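Side-chain contacts in uncharacterized protein (Bombyx mori, PDB 5AZ0), which is an aldo-keto reductase that probably reduces carbonyl compounds to alcohols with a nicotinamide cofactor, most likely NADPH: residues Pro276-Val279 and Arg283-Glu286; Pro52-Ala57 and Tyr75-Glu80; Ala113-Ser118 and Glu161-Lys166. All coordinates share one frame; numbering follows the deposited sequence.

How the interactions relate
All three contacts belong to one (β/α)8 barrel of the aldo-keto reductase family. Interactions 1 and 2 are neighbours, their centres 14 Å apart: helix 51-64 supplies one half of interaction 2 and also packs against interaction 1, with Val-279 CG1 3.7 Å from Leu-54 CA. Interaction 1 holds an acetate at what is probably the pocket for the 2'-phosphate of NADPH, as in relatives, so helix 51-64 joins that probable cofactor site to the next helix of the barrel. Interaction 3 pairs two helices further round. Its centre is 25 Å from interaction 2, with nearest atoms about 6 Å apart, and 32 Å from interaction 1, across the centre of the chain.

Interaction 1. Residues Pro276-Val279 and Arg283-Glu286; sequences PKTV and RVLE. With ACT (acetate ion), chain K.
Thr-278 and Arg-283 meet round a third party: an acetate ion, probably from the crystallisation liquor, sits between residues 276-279 and 283-286, which share no direct hydrogen bond. Thr-278 OG1 donates a weak bond to acetate O at 2.9 Å. Arg-283 NH1 reaches the same oxygen at 2.8 Å, but its N-H is bent well off line (120°), and this bond too is weak. The straighter hold comes from the loop backbone, where Val-279 N points at acetate OXT over 3.2 Å with an angle of 160°. Thr-280 OG1 adds a further hydrogen bond to the ion. The sequence PKTV followed by an arginine near the start of the next helix is the aldo-keto reductase signature that, in relatives, takes the 2'-phosphate of NADPH, so the acetate probably marks that pocket; the arginine's charge and the nearby start of helix 281-287 would suit an anion. The arginine chain runs out extended from CG to NE and so carries NH1 to the ion; CD passes 3.5 Å from acetate O on the way. The direct contact between the two segments is van der Waals packing: Thr-278 OG1, set opposite the backbone N (chi1 -177°), lies 3.4 Å from Arg-283 CB, while its CG2 makes an apolar contact with Val-284 CG2 at 3.7 Å, the two side chains crossing at a slant. With a valine in place of Thr-278, the acetate would probably lose one donor and Thr-280 N its hydroxyl acceptor. Val-284 is buried and also packs on Ala-61 of helix 51-64.

Interaction 2. Residues Pro52-Ala57 and Tyr75-Glu80; sequences PKLLDA and YRVEPE
Leu-55 presents its forked end to the side of Glu-80, and the two side chains cross obliquely where two neighbouring outer helices of the (β/α)8 barrel come together: helix 51-64 and the first turn of helix 78-90. Both methyls of the leucine share the same target. CD1 lies 3.8 Å from Glu-80 CB and CD2 3.9 Å from that same carbon, so the methylene sits against the fork. Only the root of the glutamate takes part; the chain bends at chi2 (90°), and its carboxylate leads away from the leucine, so the side-chain contact is made by CB and not by the carboxylate. Further along helix 78-90, Ile-81 and Val-84 also pack on Leu-55. One residue back on the first helix, Leu-54 points at Val-77, the N-cap residue of helix 78-90, in a looser, buried methyl-to-methyl contact. Two residues before that cap is Tyr-75, buried, its OH hydrogen-bonded to Lys-104 NZ, consistent with the tyrosine-lysine pair of the family's active site. Between the leucine and the valine, the nearest atoms are Leu-54 CD2 and Val-77 CG2, 4.3 Å apart.

Interaction 3. Residues Ala113-Ser118 and Glu161-Lys166; sequences ADVEVS and EEVLKK
The helices carrying Glu-116 and Val-163 come close enough to bring the CA atoms of these two residues within 5.9 Å, so one valine spans the gap. Val-163 sets CG1 against the opposing backbone: it rests 3.5 Å from Glu-116 CA and 3.7 Å from Glu-116 CB. Its chi1 of -65° places CG1 opposite the carbonyl carbon and toward Glu-116; Val-115 CG1 meets both branches almost equally, lying 4.1 Å from Val-163 CG1, the two side chains crossing at about a right angle. Two consecutive outer helices of the (β/α)8 barrel are joined here, those that follow strands 100-105 and 133-136, and Val-115 extends the buried seam to Thr-156 and Phe-160 on the earlier turns of helix 153-165. Toward the surface the contact turns polar. Glu-116 bends at chi2 (-92°), and its OE2 forms a salt bridge with Arg-120 NE, one turn along its own helix. A water donates to Glu-116 OE2 at 2.6 Å and accepts a weak bond from Lys-166 NZ at 3.4 Å. It thereby links opposite charges that do not meet directly, Glu-116 OE2 and Lys-166 NZ being 5.2 Å apart.

Interaction 1. Residues Pro276-Val279 and Arg283-Glu286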
# COMPACT_ATOMS: atom_id res chain seq x y z
N PRO A 276 3.88 -3.57 -5.36
CA PRO A 276 5.25 -4.02 -5.21
C PRO A 276 6.26 -2.87 -5.08
O PRO A 276 6.01 -1.79 -5.60
CB PRO A 276 5.52 -4.75 -6.49
CG PRO A 276 4.64 -4.06 -7.48
CD PRO A 276 3.37 -3.74 -6.73
N LYS A 277 7.33 -3.12 -4.33
CA LYS A 277 8.42 -2.19 -4.22
C LYS A 277 9.66 -2.80 -4.88
O LYS A 277 10.09 -3.89 -4.51
CB LYS A 277 8.73 -1.82 -2.79
CG LYS A 277 9.76 -0.67 -2.78
CD LYS A 277 10.86 -0.87 -1.78
CE LYS A 277 11.86 -1.87 -2.21
NZ LYS A 277 12.36 -2.52 -0.98
N THR A 278 10.23 -2.07 -5.84
CA THR A 278 11.54 -2.43 -6.43
C THR A 278 12.24 -1.16 -6.87
O THR A 278 11.60 -0.18 -7.14
CB THR A 278 11.35 -3.38 -7.62
OG1 THR A 278 12.62 -3.78 -8.15
CG2 THR A 278 10.50 -2.75 -8.74
N VAL A 279 13.58 -1.20 -6.96
CA VAL A 279 14.37 -0.09 -7.50
C VAL A 279 15.10 -0.55 -8.75
O VAL A 279 16.03 0.13 -9.19
CB VAL A 279 15.35 0.51 -6.44
CG1 VAL A 279 14.61 0.95 -5.19
CG2 VAL A 279 16.44 -0.48 -6.03
N ARG A 283 12.58 -5.33 -13.10
CA ARG A 283 11.46 -5.74 -12.22
C ARG A 283 10.23 -4.86 -12.39
O ARG A 283 9.11 -5.35 -12.54
CB ARG A 283 11.95 -5.82 -10.80
CG ARG A 283 12.75 -7.11 -10.61
CD ARG A 283 13.55 -7.04 -9.34
NE ARG A 283 14.39 -8.20 -9.07
CZ ARG A 283 15.47 -8.19 -8.27
NH1 ARG A 283 15.89 -7.08 -7.66
NH2 ARG A 283 16.15 -9.32 -8.09
N VAL A 284 10.45 -3.56 -12.54
CA VAL A 284 9.38 -2.64 -12.84
C VAL A 284 8.67 -3.08 -14.06
O VAL A 284 7.45 -3.15 -14.11
CB VAL A 284 9.90 -1.21 -13.05
CG1 VAL A 284 8.85 -0.27 -13.55
CG2 VAL A 284 10.44 -0.68 -11.75
N LEU A 285 9.42 -3.39 -15.09
CA LEU A 285 8.78 -3.81 -16.35
C LEU A 285 8.03 -5.16 -16.23
O LEU A 285 6.93 -5.36 -16.76
CB LEU A 285 9.87 -3.93 -17.44
CG LEU A 285 9.40 -4.42 -18.81
CD1 LEU A 285 8.22 -3.61 -19.30
CD2 LEU A 285 10.58 -4.44 -19.82
N GLU A 286 8.72 -6.09 -15.61
CA GLU A 286 8.24 -7.49 -15.39
C GLU A 286 6.92 -7.44 -14.57
O GLU A 286 5.90 -7.95 -15.03
CB GLU A 286 9.34 -8.28 -14.67
CG GLU A 286 9.18 -9.80 -14.52
CD GLU A 286 10.04 -10.41 -13.39
OE1 GLU A 286 10.96 -9.76 -12.88
OE2 GLU A 286 9.80 -11.57 -12.98
C ACT K . 14.68 -4.42 -5.84
O ACT K . 14.08 -5.45 -6.24
OXT ACT K . 15.38 -3.81 -6.64
CH3 ACT K . 14.55 -3.83 -4.46

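Interaction 2. Residues Pro52-Ala57 and Tyr75-Glu80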
# COMPACT_ATOMS: atom_id res chain seq x y z
N PRO A 52 18.36 7.15 -4.92
CA PRO A 52 18.54 7.50 -6.34
C PRO A 52 18.00 6.48 -7.29
O PRO A 52 17.53 6.81 -8.39
CB PRO A 52 20.09 7.61 -6.50
CG PRO A 52 20.64 7.76 -5.12
CD PRO A 52 19.59 7.32 -4.11
N LYS A 53 18.13 5.20 -6.92
CA LYS A 53 17.67 4.09 -7.79
C LYS A 53 16.13 4.03 -7.82
O LYS A 53 15.53 3.83 -8.89
CB LYS A 53 18.27 2.75 -7.35
CG LYS A 53 19.75 2.84 -6.94
CD LYS A 53 20.39 1.47 -6.82
CE LYS A 53 20.79 0.90 -8.17
NZ LYS A 53 21.09 -0.55 -8.02
N LEU A 54 15.51 4.29 -6.66
CA LEU A 54 14.03 4.38 -6.55
C LEU A 54 13.49 5.44 -7.48
O LEU A 54 12.51 5.20 -8.20
CB LEU A 54 13.61 4.70 -5.10
CG LEU A 54 12.11 4.84 -4.80
CD1 LEU A 54 11.49 3.46 -4.88
CD2 LEU A 54 11.88 5.41 -3.40
N LEU A 55 14.20 6.57 -7.54
CA LEU A 55 13.75 7.72 -8.35
C LEU A 55 13.93 7.52 -9.81
O LEU A 55 13.07 7.83 -10.61
CB LEU A 55 14.50 8.97 -7.93
CG LEU A 55 14.31 9.35 -6.48
CD1 LEU A 55 15.15 10.62 -6.20
CD2 LEU A 55 12.84 9.51 -6.15
N ASP A 56 15.10 7.02 -10.17
CA ASP A 56 15.38 6.63 -11.56
C ASP A 56 14.44 5.51 -12.02
O ASP A 56 13.85 5.62 -13.09
CB ASP A 56 16.89 6.25 -11.67
CG ASP A 56 17.32 5.95 -13.08
OD1 ASP A 56 16.93 6.67 -14.03
OD2 ASP A 56 18.02 4.91 -13.21
N ALA A 57 14.19 4.47 -11.19
CA ALA A 57 13.19 3.43 -11.62
C ALA A 57 11.74 3.99 -11.66
O ALA A 57 10.93 3.62 -12.54
CB ALA A 57 13.33 2.17 -10.78
N TYR A 75 7.58 7.54 4.74
CA TYR A 75 8.59 7.00 3.86
C TYR A 75 9.76 7.94 3.53
O TYR A 75 10.69 7.53 2.84
CB TYR A 75 7.97 6.48 2.60
CG TYR A 75 6.85 5.43 2.77
CD1 TYR A 75 6.65 4.71 3.95
CD2 TYR A 75 6.02 5.17 1.70
CE1 TYR A 75 5.63 3.77 4.06
CE2 TYR A 75 5.01 4.23 1.78
CZ TYR A 75 4.81 3.52 2.94
OH TYR A 75 3.75 2.62 2.94
N ARG A 76 9.67 9.18 3.99
CA ARG A 76 10.76 10.15 4.02
C ARG A 76 11.02 10.81 2.68
O ARG A 76 11.57 11.85 2.67
CB ARG A 76 12.12 9.59 4.57
CG ARG A 76 12.21 9.41 6.09
CD ARG A 76 12.08 7.98 6.50
NE ARG A 76 12.50 7.76 7.87
CZ ARG A 76 11.80 7.10 8.81
NH1 ARG A 76 10.56 6.56 8.59
NH2 ARG A 76 12.36 6.96 10.02
N VAL A 77 10.55 10.23 1.60
CA VAL A 77 10.96 10.60 0.28
C VAL A 77 9.91 11.43 -0.49
O VAL A 77 10.02 11.57 -1.70
CB VAL A 77 11.35 9.33 -0.54
CG1 VAL A 77 12.60 8.72 0.08
CG2 VAL A 77 10.21 8.28 -0.62
N GLU A 78 8.88 11.99 0.17
CA GLU A 78 7.86 12.75 -0.61
C GLU A 78 8.47 13.90 -1.43
O GLU A 78 8.10 14.09 -2.60
CB GLU A 78 6.77 13.30 0.31
CG GLU A 78 5.86 12.20 0.93
CD GLU A 78 5.00 12.71 2.07
OE1 GLU A 78 5.58 13.34 2.95
OE2 GLU A 78 3.74 12.50 2.08
N PRO A 79 9.43 14.66 -0.85
CA PRO A 79 10.03 15.79 -1.66
C PRO A 79 10.65 15.28 -2.94
O PRO A 79 10.35 15.75 -4.03
CB PRO A 79 11.04 16.43 -0.67
CG PRO A 79 10.50 16.04 0.68
CD PRO A 79 10.04 14.62 0.49
N GLU A 80 11.39 14.18 -2.85
CA GLU A 80 12.03 13.64 -4.05
C GLU A 80 11.02 13.06 -5.05
O GLU A 80 11.21 13.15 -6.27
CB GLU A 80 13.04 12.56 -3.68
CG GLU A 80 14.25 13.03 -2.86
CD GLU A 80 14.06 12.97 -1.32
OE1 GLU A 80 12.95 13.19 -0.74
OE2 GLU A 80 15.06 12.73 -0.65

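Interaction 3. Residues Ala113-Ser118 and Glu161-Lys166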
# COMPACT_ATOMS: atom_id res chain seq x y z
N ALA A 113 -8.16 17.58 13.81
CA ALA A 113 -7.48 18.75 13.24
C ALA A 113 -6.10 18.45 12.77
O ALA A 113 -5.59 19.17 11.92
CB ALA A 113 -7.44 19.87 14.26
N ASP A 114 -5.45 17.39 13.26
CA ASP A 114 -4.14 17.15 12.75
C ASP A 114 -4.04 16.54 11.39
O ASP A 114 -2.95 16.55 10.79
CB ASP A 114 -3.30 16.39 13.74
CG ASP A 114 -2.83 17.34 14.91
OD1 ASP A 114 -2.14 18.43 14.73
OD2 ASP A 114 -3.33 17.04 15.95
N VAL A 115 -5.13 15.95 10.91
CA VAL A 115 -5.07 15.28 9.59
C VAL A 115 -4.78 16.37 8.53
O VAL A 115 -3.93 16.19 7.73
CB VAL A 115 -6.41 14.62 9.29
CG1 VAL A 115 -6.41 13.96 7.93
CG2 VAL A 115 -6.70 13.52 10.35
N GLU A 116 -5.44 17.50 8.62
CA GLU A 116 -5.20 18.67 7.73
C GLU A 116 -3.72 19.17 7.75
O GLU A 116 -3.10 19.45 6.68
CB GLU A 116 -6.21 19.76 8.00
CG GLU A 116 -6.11 21.00 7.09
CD GLU A 116 -5.21 22.19 7.61
OE1 GLU A 116 -4.54 22.04 8.66
OE2 GLU A 116 -5.21 23.28 6.95
N VAL A 117 -3.11 19.15 8.93
CA VAL A 117 -1.72 19.68 9.07
C VAL A 117 -0.84 18.66 8.40
O VAL A 117 -0.04 18.98 7.54
CB VAL A 117 -1.29 19.87 10.54
CG1 VAL A 117 0.10 20.44 10.58
CG2 VAL A 117 -2.24 20.81 11.28
N SER A 118 -1.02 17.38 8.74
CA SER A 118 -0.18 16.38 8.14
C SER A 118 -0.27 16.35 6.60
O SER A 118 0.74 16.25 5.90
CB SER A 118 -0.48 14.99 8.74
OG SER A 118 0.41 13.97 8.27
N GLU A 161 -12.56 13.14 6.59
CA GLU A 161 -13.74 13.69 5.92
C GLU A 161 -13.63 15.19 5.70
O GLU A 161 -14.10 15.70 4.66
CB GLU A 161 -15.08 13.32 6.68
CG GLU A 161 -15.29 11.80 6.69
CD GLU A 161 -16.46 11.30 7.58
OE1 GLU A 161 -16.79 12.04 8.50
OE2 GLU A 161 -16.96 10.17 7.43
N GLU A 162 -13.03 15.91 6.68
CA GLU A 162 -12.83 17.34 6.53
C GLU A 162 -11.83 17.66 5.37
O GLU A 162 -12.07 18.59 4.56
CB GLU A 162 -12.46 17.99 7.92
CG GLU A 162 -13.64 18.02 8.95
CD GLU A 162 -13.27 18.23 10.48
OE1 GLU A 162 -12.09 18.21 10.90
OE2 GLU A 162 -14.22 18.44 11.28
N VAL A 163 -10.73 16.94 5.26
CA VAL A 163 -9.72 17.29 4.22
C VAL A 163 -10.26 16.94 2.83
O VAL A 163 -9.92 17.63 1.86
CB VAL A 163 -8.37 16.65 4.43
CG1 VAL A 163 -7.73 17.20 5.73
CG2 VAL A 163 -8.41 15.11 4.45
N LEU A 164 -11.17 15.94 2.76
CA LEU A 164 -11.92 15.61 1.55
C LEU A 164 -12.77 16.75 1.13
O LEU A 164 -12.68 17.22 -0.04
CB LEU A 164 -12.74 14.33 1.74
CG LEU A 164 -13.48 13.73 0.50
CD1 LEU A 164 -12.48 13.24 -0.50
CD2 LEU A 164 -14.37 12.60 0.94
N LYS A 165 -13.57 17.27 2.04
CA LYS A 165 -14.42 18.41 1.74
C LYS A 165 -13.64 19.68 1.34
O LYS A 165 -14.15 20.54 0.60
CB LYS A 165 -15.29 18.71 2.95
CG LYS A 165 -16.12 19.95 2.91
CD LYS A 165 -17.12 19.98 1.76
CE LYS A 165 -17.71 21.40 1.69
NZ LYS A 165 -18.88 21.39 0.81
N LYS A 166 -12.44 19.82 1.88
CA LYS A 166 -11.56 20.91 1.48
C LYS A 166 -10.85 20.71 0.14
O LYS A 166 -10.19 21.61 -0.30
CB LYS A 166 -10.55 21.15 2.58
CG LYS A 166 -11.21 21.97 3.69
CD LYS A 166 -10.27 22.16 4.86
CE LYS A 166 -10.80 23.27 5.80
NZ LYS A 166 -10.35 23.07 7.21
O HOH W 1 -7.44 24.17 5.86